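Local coordinates for SusD-like protein BACOVA_02651 (PDB 5E75) that binds polysaccharide at the surface of the gut bacterium Bacteroides ovatus and probably captures xyloglucan before its transport into the periplasm for degradation, at residues T303-G308 with A327-K332; R47-Y52 with N283-M288. All coordinates share one frame; numbering follows the deposited sequence.

Contact 1 of 2, residues T303-G308 with A327-K332; sequences TFFTKG and ASPIKK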
ATOM      1  N   THR A 303       9.706  -5.279   9.854  1.00  8.74           N
ATOM      2  CA  THR A 303       9.041  -4.005   9.600  1.00  8.36           C
ATOM      3  C   THR A 303       9.739  -2.813  10.279  1.00  8.01           C
ATOM      4  O   THR A 303       9.949  -1.764   9.634  1.00  8.75           O
ATOM      5  CB  THR A 303       7.542  -4.064   9.978  1.00  8.21           C
ATOM      6  OG1 THR A 303       6.940  -5.187   9.327  1.00  9.39           O
ATOM      7  CG2 THR A 303       6.827  -2.824   9.534  1.00  8.17           C
ATOM      8  N   PHE A 304      10.080  -2.967  11.557  1.00  8.79           N
ATOM      9  CA  PHE A 304      10.774  -1.930  12.334  1.00  9.44           C
ATOM     10  C   PHE A 304      11.940  -2.516  13.104  1.00  9.84           C
ATOM     11  O   PHE A 304      11.843  -3.610  13.641  1.00  9.16           O
ATOM     12  CB  PHE A 304       9.830  -1.279  13.363  1.00  8.84           C
ATOM     13  CG  PHE A 304       8.614  -0.661  12.754  1.00  7.66           C
ATOM     14  CD1 PHE A 304       8.699   0.532  12.047  1.00  8.48           C
ATOM     15  CD2 PHE A 304       7.383  -1.292  12.864  1.00 10.21           C
ATOM     16  CE1 PHE A 304       7.566   1.085  11.454  1.00  9.75           C
ATOM     17  CE2 PHE A 304       6.253  -0.749  12.290  1.00  9.41           C
ATOM     18  CZ  PHE A 304       6.337   0.449  11.570  1.00  9.60           C
ATOM     19  N   PHE A 305      13.023  -1.752  13.197  1.00  9.36           N
ATOM     20  CA  PHE A 305      14.116  -2.051  14.128  1.00  9.11           C
ATOM     21  C   PHE A 305      13.619  -1.759  15.544  1.00 10.95           C
ATOM     22  O   PHE A 305      12.989  -0.736  15.759  1.00 10.72           O
ATOM     23  CB  PHE A 305      15.319  -1.159  13.848  1.00  9.68           C
ATOM     24  CG  PHE A 305      15.972  -1.389  12.503  1.00  9.02           C
ATOM     25  CD1 PHE A 305      16.787  -2.496  12.290  1.00  9.55           C
ATOM     26  CD2 PHE A 305      15.821  -0.473  11.457  1.00  9.65           C
ATOM     27  CE1 PHE A 305      17.413  -2.697  11.076  1.00 11.12           C
ATOM     28  CE2 PHE A 305      16.453  -0.686  10.243  1.00 10.68           C
ATOM     29  CZ  PHE A 305      17.252  -1.789  10.062  1.00 10.97           C
ATOM     30  N   THR A 306      13.890  -2.636  16.509  1.00  9.65           N
ATOM     31  CA  THR A 306      13.715  -2.301  17.918  1.00 10.33           C
ATOM     32  C   THR A 306      14.928  -2.826  18.670  1.00 10.26           C
ATOM     33  O   THR A 306      15.643  -3.685  18.170  1.00 10.61           O
ATOM     34  CB  THR A 306      12.415  -2.869  18.531  1.00 11.00           C
ATOM     35  OG1 THR A 306      12.383  -4.293  18.390  1.00 12.61           O
ATOM     36  CG2 THR A 306      11.166  -2.241  17.873  1.00 12.13           C
ATOM     37  N   LYS A 307      15.162  -2.282  19.859  1.00 11.95           N
ATOM     38  CA  LYS A 307      16.419  -2.496  20.575  1.00 12.08           C
ATOM     39  C   LYS A 307      16.794  -3.969  20.713  1.00 11.91           C
ATOM     40  O   LYS A 307      16.012  -4.775  21.216  1.00 13.41           O
ATOM     41  CB  LYS A 307      16.329  -1.863  21.954  1.00 12.79           C
ATOM     42  CG  LYS A 307      17.672  -1.820  22.682  1.00 17.82           C
ATOM     43  CD  LYS A 307      17.561  -1.013  23.957  1.00 20.01           C
ATOM     44  CE  LYS A 307      18.937  -0.682  24.505  1.00 30.18           C
ATOM     45  NZ  LYS A 307      18.836   0.103  25.760  1.00 47.37           N
ATOM     46  N   GLY A 308      18.008  -4.297  20.290  1.00 12.27           N
ATOM     47  CA  GLY A 308      18.518  -5.648  20.422  1.00 14.67           C
ATOM     48  C   GLY A 308      18.151  -6.598  19.294  1.00 14.09           C
ATOM     49  O   GLY A 308      18.642  -7.724  19.253  1.00 15.87           O
ATOM     50  N   ALA A 327      14.721   3.589  19.795  1.00 11.71           N
ATOM     51  CA  ALA A 327      13.557   4.044  19.042  1.00 11.81           C
ATOM     52  C   ALA A 327      13.008   2.896  18.179  1.00 11.07           C
ATOM     53  O   ALA A 327      13.117   1.724  18.554  1.00 12.72           O
ATOM     54  CB  ALA A 327      13.922   5.257  18.235  1.00 12.32           C
ATOM     55  N   SER A 328      12.387   3.218  17.047  1.00 10.25           N
ATOM     56  CA  SER A 328      11.717   2.201  16.249  1.00 10.28           C
ATOM     57  C   SER A 328      11.795   2.550  14.757  1.00 10.17           C
ATOM     58  O   SER A 328      10.775   2.597  14.065  1.00  9.80           O
ATOM     59  CB  SER A 328      10.272   2.013  16.729  1.00  9.82           C
ATOM     60  OG  SER A 328       9.612   3.253  16.876  1.00 10.11           O
ATOM     61  N   PRO A 329      13.005   2.789  14.241  1.00  9.15           N
ATOM     62  CA  PRO A 329      13.102   3.199  12.841  1.00 10.10           C
ATOM     63  C   PRO A 329      12.662   2.097  11.871  1.00  9.43           C
ATOM     64  O   PRO A 329      12.589   0.905  12.204  1.00  9.14           O
ATOM     65  CB  PRO A 329      14.585   3.551  12.687  1.00  9.56           C
ATOM     66  CG  PRO A 329      15.310   2.773  13.767  1.00 11.05           C
ATOM     67  CD  PRO A 329      14.328   2.694  14.900  1.00  8.75           C
ATOM     68  N   ILE A 330      12.377   2.522  10.653  1.00  9.72           N
ATOM     69  CA  ILE A 330      11.847   1.639   9.631  1.00  9.15           C
ATOM     70  C   ILE A 330      12.898   0.596   9.206  1.00  9.11           C
ATOM     71  O   ILE A 330      14.045   0.937   8.908  1.00 10.12           O
ATOM     72  CB  ILE A 330      11.372   2.459   8.411  1.00  9.52           C
ATOM     73  CG1 ILE A 330      10.240   3.428   8.790  1.00 10.60           C
ATOM     74  CG2 ILE A 330      10.939   1.541   7.274  1.00  9.47           C
ATOM     75  CD1 ILE A 330       9.971   4.485   7.746  1.00 13.29           C
ATOM     76  N   LYS A 331      12.484  -0.670   9.133  1.00  8.93           N
ATOM     77  CA  LYS A 331      13.268  -1.728   8.495  1.00  8.08           C
ATOM     78  C   LYS A 331      12.735  -2.092   7.108  1.00  9.21           C
ATOM     79  O   LYS A 331      13.508  -2.288   6.176  1.00  9.35           O
ATOM     80  CB  LYS A 331      13.332  -2.988   9.370  1.00 10.20           C
ATOM     81  CG  LYS A 331      13.915  -4.240   8.648  1.00  9.27           C
ATOM     82  CD  LYS A 331      15.368  -4.077   8.234  1.00  9.78           C
ATOM     83  CE  LYS A 331      15.769  -5.090   7.165  1.00 11.74           C
ATOM     84  NZ  LYS A 331      15.122  -4.777   5.868  1.00 10.90           N
ATOM     85  N   LYS A 332      11.421  -2.199   6.950  1.00  8.40           N
ATOM     86  CA  LYS A 332      10.854  -2.544   5.654  1.00  8.76           C
ATOM     87  C   LYS A 332      11.035  -1.428   4.645  1.00  7.99           C
ATOM     88  O   LYS A 332      10.561  -0.320   4.860  1.00  9.83           O
ATOM     89  CB  LYS A 332       9.380  -2.881   5.793  1.00  8.13           C
ATOM     90  CG  LYS A 332       8.793  -3.478   4.527  1.00  9.27           C
ATOM     91  CD  LYS A 332       7.319  -3.878   4.678  1.00  9.26           C
ATOM     92  CE  LYS A 332       7.097  -5.010   5.662  1.00  8.62           C
ATOM     93  NZ  LYS A 332       5.626  -5.313   5.812  1.00  9.21           N
TER
HETATM   94  O   HOH W   1      13.659  -0.075  20.552  1.00 13.82           O
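Phe304 and Ile330 form a single backbone bridge in a buried contact between two loop segments running in roughly opposite directions: 303-308, just after helix 297-303, and segment 327-332, ahead of strand 355-359. The bridge closes the base of an 18-residue excursion that carries the short strands 310-311 and 321-322, within the SusD family region. Thr303 O accepts from two successive amides, Lys331 N at 2.8 Å and Lys332 N at 3.1 Å, both on the same face of its carbonyl plane. Further along, Phe305 N donates to Pro329 O (2.9 Å). Ser328 CA lends a C-H to Phe305 O at 3.2 Å, and a water spans Lys307 N and Ala327 O. The Phe305 ring packs on Lys331: CB sits over the middle of one face, 4.0 Å from the ring centroid, while CD touches the rim at CZ. Lys331 CG lies anti to the backbone N (chi1 169°), and bends at chi2 and chi4 turn the chain past the ring until NZ bonds Val334 O. Pro329 CG rests against Phe305 CB at 3.9 Å. Lys332 runs beside Thr303, its NZ bonding Gly416 O and salt-bridging Glu418. Phe304 packs on Met288 and Leu289 of helix 286-291, and Ser328 touches Ile452 of strand 451-454.

Contact 2 of 2, residues R47-Y52 with N283-M288; sequences RANDMY and NGSIDM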
ATOM      1  N   ARG A  47      -0.742   7.977   7.337  1.00  8.56           N
ATOM      2  CA  ARG A  47      -2.111   8.301   7.692  1.00  9.39           C
ATOM      3  C   ARG A  47      -2.796   7.153   8.434  1.00  8.80           C
ATOM      4  O   ARG A  47      -3.722   7.382   9.203  1.00  9.49           O
ATOM      5  CB  ARG A  47      -2.900   8.690   6.446  1.00  9.33           C
ATOM      6  CG  ARG A  47      -4.202   9.428   6.744  1.00 12.42           C
ATOM      7  CD  ARG A  47      -4.583  10.230   5.546  1.00 14.58           C
ATOM      8  NE  ARG A  47      -5.854  10.933   5.658  1.00 12.89           N
ATOM      9  CZ  ARG A  47      -6.036  12.101   6.260  1.00 12.91           C
ATOM     10  NH1 ARG A  47      -5.035  12.702   6.889  1.00 12.63           N
ATOM     11  NH2 ARG A  47      -7.228  12.669   6.225  1.00 11.20           N
ATOM     12  N   ALA A  48      -2.302   5.929   8.256  1.00  8.24           N
ATOM     13  CA  ALA A  48      -2.774   4.770   9.011  1.00  8.40           C
ATOM     14  C   ALA A  48      -2.170   4.699  10.411  1.00  8.18           C
ATOM     15  O   ALA A  48      -2.537   3.832  11.191  1.00  9.04           O
ATOM     16  CB  ALA A  48      -2.431   3.480   8.273  1.00  9.57           C
ATOM     17  N   ASN A  49      -1.238   5.597  10.707  1.00  8.51           N
ATOM     18  CA  ASN A  49      -0.411   5.531  11.912  1.00  8.92           C
ATOM     19  C   ASN A  49       0.498   4.303  11.941  1.00  8.49           C
ATOM     20  O   ASN A  49       0.790   3.749  12.999  1.00  8.59           O
ATOM     21  CB  ASN A  49      -1.238   5.631  13.209  1.00  9.59           C
ATOM     22  CG  ASN A  49      -0.409   6.099  14.389  1.00  9.51           C
ATOM     23  OD1 ASN A  49       0.497   6.914  14.233  1.00 10.31           O
ATOM     24  ND2 ASN A  49      -0.732   5.610  15.577  1.00  9.70           N
ATOM     25  N   ASP A  50       0.997   3.889  10.785  1.00  8.43           N
ATOM     26  CA  ASP A  50       2.049   2.865  10.775  1.00  8.44           C
ATOM     27  C   ASP A  50       3.269   3.432  11.498  1.00  9.06           C
ATOM     28  O   ASP A  50       3.949   2.728  12.247  1.00  8.72           O
ATOM     29  CB  ASP A  50       2.492   2.513   9.348  1.00  8.28           C
ATOM     30  CG  ASP A  50       1.544   1.577   8.597  1.00  8.81           C
ATOM     31  OD1 ASP A  50       0.439   1.243   9.044  1.00  9.03           O
ATOM     32  OD2 ASP A  50       1.923   1.190   7.468  1.00  8.88           O
ATOM     33  N   MET A  51       3.561   4.702  11.236  1.00  8.46           N
ATOM     34  CA  MET A  51       4.769   5.356  11.740  1.00  8.94           C
ATOM     35  C   MET A  51       4.523   6.861  11.837  1.00  9.92           C
ATOM     36  O   MET A  51       3.529   7.388  11.306  1.00 10.07           O
ATOM     37  CB  MET A  51       5.979   5.022  10.842  1.00  9.55           C
ATOM     38  CG  MET A  51       6.112   5.863   9.568  1.00  8.89           C
ATOM     39  SD  MET A  51       4.777   5.656   8.400  1.00 10.26           S
ATOM     40  CE  MET A  51       5.201   6.926   7.262  1.00 12.84           C
ATOM     41  N   TYR A  52       5.425   7.548  12.525  1.00 11.01           N
ATOM     42  CA  TYR A  52       5.296   8.973  12.780  1.00  9.55           C
ATOM     43  C   TYR A  52       6.657   9.632  12.875  1.00 10.58           C
ATOM     44  O   TYR A  52       7.611   9.045  13.376  1.00 11.13           O
ATOM     45  CB  TYR A  52       4.541   9.188  14.103  1.00 11.00           C
ATOM     46  CG  TYR A  52       4.375  10.635  14.533  1.00 11.84           C
ATOM     47  CD1 TYR A  52       3.428  11.455  13.938  1.00 14.30           C
ATOM     48  CD2 TYR A  52       5.134  11.166  15.564  1.00 13.16           C
ATOM     49  CE1 TYR A  52       3.262  12.769  14.336  1.00 14.55           C
ATOM     50  CE2 TYR A  52       4.977  12.489  15.956  1.00 15.19           C
ATOM     51  CZ  TYR A  52       4.037  13.268  15.353  1.00 14.59           C
ATOM     52  OH  TYR A  52       3.879  14.586  15.748  1.00 19.47           O
ATOM     53  N   ASN A 283       9.578   6.817  12.969  1.00 10.30           N
ATOM     54  CA  ASN A 283       9.592   5.663  13.861  1.00  9.75           C
ATOM     55  C   ASN A 283       8.233   4.987  13.868  1.00  9.61           C
ATOM     56  O   ASN A 283       7.204   5.671  13.852  1.00 10.18           O
ATOM     57  CB  ASN A 283       9.926   6.084  15.292  1.00 11.21           C
ATOM     58  CG  ASN A 283      11.347   6.518  15.445  1.00 13.31           C
ATOM     59  OD1 ASN A 283      12.250   5.694  15.480  1.00 11.06           O
ATOM     60  ND2 ASN A 283      11.555   7.826  15.546  1.00 16.01           N
ATOM     61  N   GLY A 284       8.216   3.658  13.927  1.00  9.43           N
ATOM     62  CA  GLY A 284       6.975   2.919  14.102  1.00  9.87           C
ATOM     63  C   GLY A 284       6.221   3.489  15.296  1.00  9.20           C
ATOM     64  O   GLY A 284       6.831   3.796  16.333  1.00 10.69           O
ATOM     65  N   SER A 285       4.912   3.690  15.157  1.00  9.62           N
ATOM     66  CA  SER A 285       4.153   4.343  16.201  1.00  9.47           C
ATOM     67  C   SER A 285       3.971   3.418  17.388  1.00  8.79           C
ATOM     68  O   SER A 285       4.079   2.206  17.286  1.00  9.42           O
ATOM     69  CB  SER A 285       2.802   4.811  15.694  1.00 10.15           C
ATOM     70  OG  SER A 285       1.967   3.712  15.384  1.00  9.54           O
ATOM     71  N   ILE A 286       3.700   4.008  18.548  1.00  9.47           N
ATOM     72  CA  ILE A 286       3.413   3.216  19.731  1.00 11.38           C
ATOM     73  C   ILE A 286       2.235   2.268  19.442  1.00  9.41           C
ATOM     74  O   ILE A 286       2.309   1.069  19.714  1.00  9.85           O
ATOM     75  CB  ILE A 286       3.135   4.144  20.905  1.00 10.42           C
ATOM     76  CG1 ILE A 286       4.383   4.959  21.262  1.00 13.20           C
ATOM     77  CG2 ILE A 286       2.673   3.328  22.129  1.00 12.74           C
ATOM     78  CD1 ILE A 286       4.139   6.058  22.323  1.00 14.64           C
ATOM     79  N   ASP A 287       1.164   2.816  18.868  1.00  9.48           N
ATOM     80  CA  ASP A 287      -0.015   2.046  18.484  1.00  9.85           C
ATOM     81  C   ASP A 287       0.340   0.894  17.536  1.00  9.36           C
ATOM     82  O   ASP A 287      -0.038  -0.259  17.772  1.00 10.41           O
ATOM     83  CB  ASP A 287      -1.036   3.035  17.885  1.00 11.14           C
ATOM     84  CG  ASP A 287      -2.051   2.399  16.933  1.00 10.90           C
ATOM     85  OD1 ASP A 287      -2.700   1.398  17.283  1.00 14.04           O
ATOM     86  OD2 ASP A 287      -2.198   2.951  15.822  1.00 12.07           O
ATOM     87  N   MET A 288       1.072   1.186  16.465  1.00  8.94           N
ATOM     88  CA  MET A 288       1.454   0.148  15.512  1.00  8.33           C
ATOM     89  C   MET A 288       2.289  -0.954  16.168  1.00  8.36           C
ATOM     90  O   MET A 288       2.038  -2.152  15.982  1.00  8.94           O
ATOM     91  CB  MET A 288       2.238   0.770  14.376  1.00  9.06           C
ATOM     92  CG  MET A 288       2.668  -0.229  13.310  1.00  9.11           C
ATOM     93  SD  MET A 288       1.259  -0.875  12.370  1.00 11.48           S
ATOM     94  CE  MET A 288       1.370  -2.635  12.673  1.00 17.36           C
TER
HETATM   95  O   HOH W   2       0.593   5.934  18.422  1.00 13.69           O
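Tyr52 and Asn283 form an antiparallel hydrogen-bonded pair, joined by Tyr52 N to Asn283 O at 2.9 Å and Asn283 N to Tyr52 O at 3.0 Å. The next pair, Met51 with Gly284, is non-hydrogen-bonded, and its CA atoms come within 4.0 Å. Beyond this two-strand ladder, Ser285 N donates to Asp50 O at 3.2 Å. Segment 47-52 enters through a Schellman motif, Asn49 leaving the helical conformation with positive phi (64°), whereas segment 283-288 turns into helix 286-291. Ser285 is the N-cap of that helix. With chi1 at 68°, its OG lies between the backbone N and carbonyl carbon, accepting from Met288 N and donating to Asn49 O at 2.7 Å. The Asn49 side chain reaches past Ser285 to the carboxylate of Asp287; ND2 meets the anti lone pair of OD2 at 3.0 Å, with amide and carboxylate planes only 17° apart. A water also links ND2 to Asp287 N. Met288 CB and CG lie against Asp50 O, each 3.4 Å away, and its chain runs beside Asp50, whose carboxylate turns to Ser45, Met417 and Asn421. The N-cap hydroxyl therefore joins the start of helix 286-291 to the Schellman turn at Asn49. Asp287 OD2 is also gripped by Arg412 and Gln443; these donors, together with Asn49 and the nearby helix N-terminus, would be expected to stabilise its negative charge.

In the fold
The centres of contacts 1 and 2 lie about 12 Å apart on the same side of the chain's centre, and the two meet through residues 283-284 and 327-329. Ser328 O is 2.8 Å from Gly284 N and Ser328 N is 2.9 Å from Asn283 OD1, both probable hydrogen bonds, so strand 283-284 lies between segments 47-52 and 327-332. Along the chain they come in series: contact 2 spans 230 intervening residues and closes before contact 1, a local closure over 18, begins. Helix 286-291, capped in contact 2, is also a neighbour of contact 1. Contact 2 joins the N-terminal family region to the SusD family region, and contact 1 closes a loop within the latter.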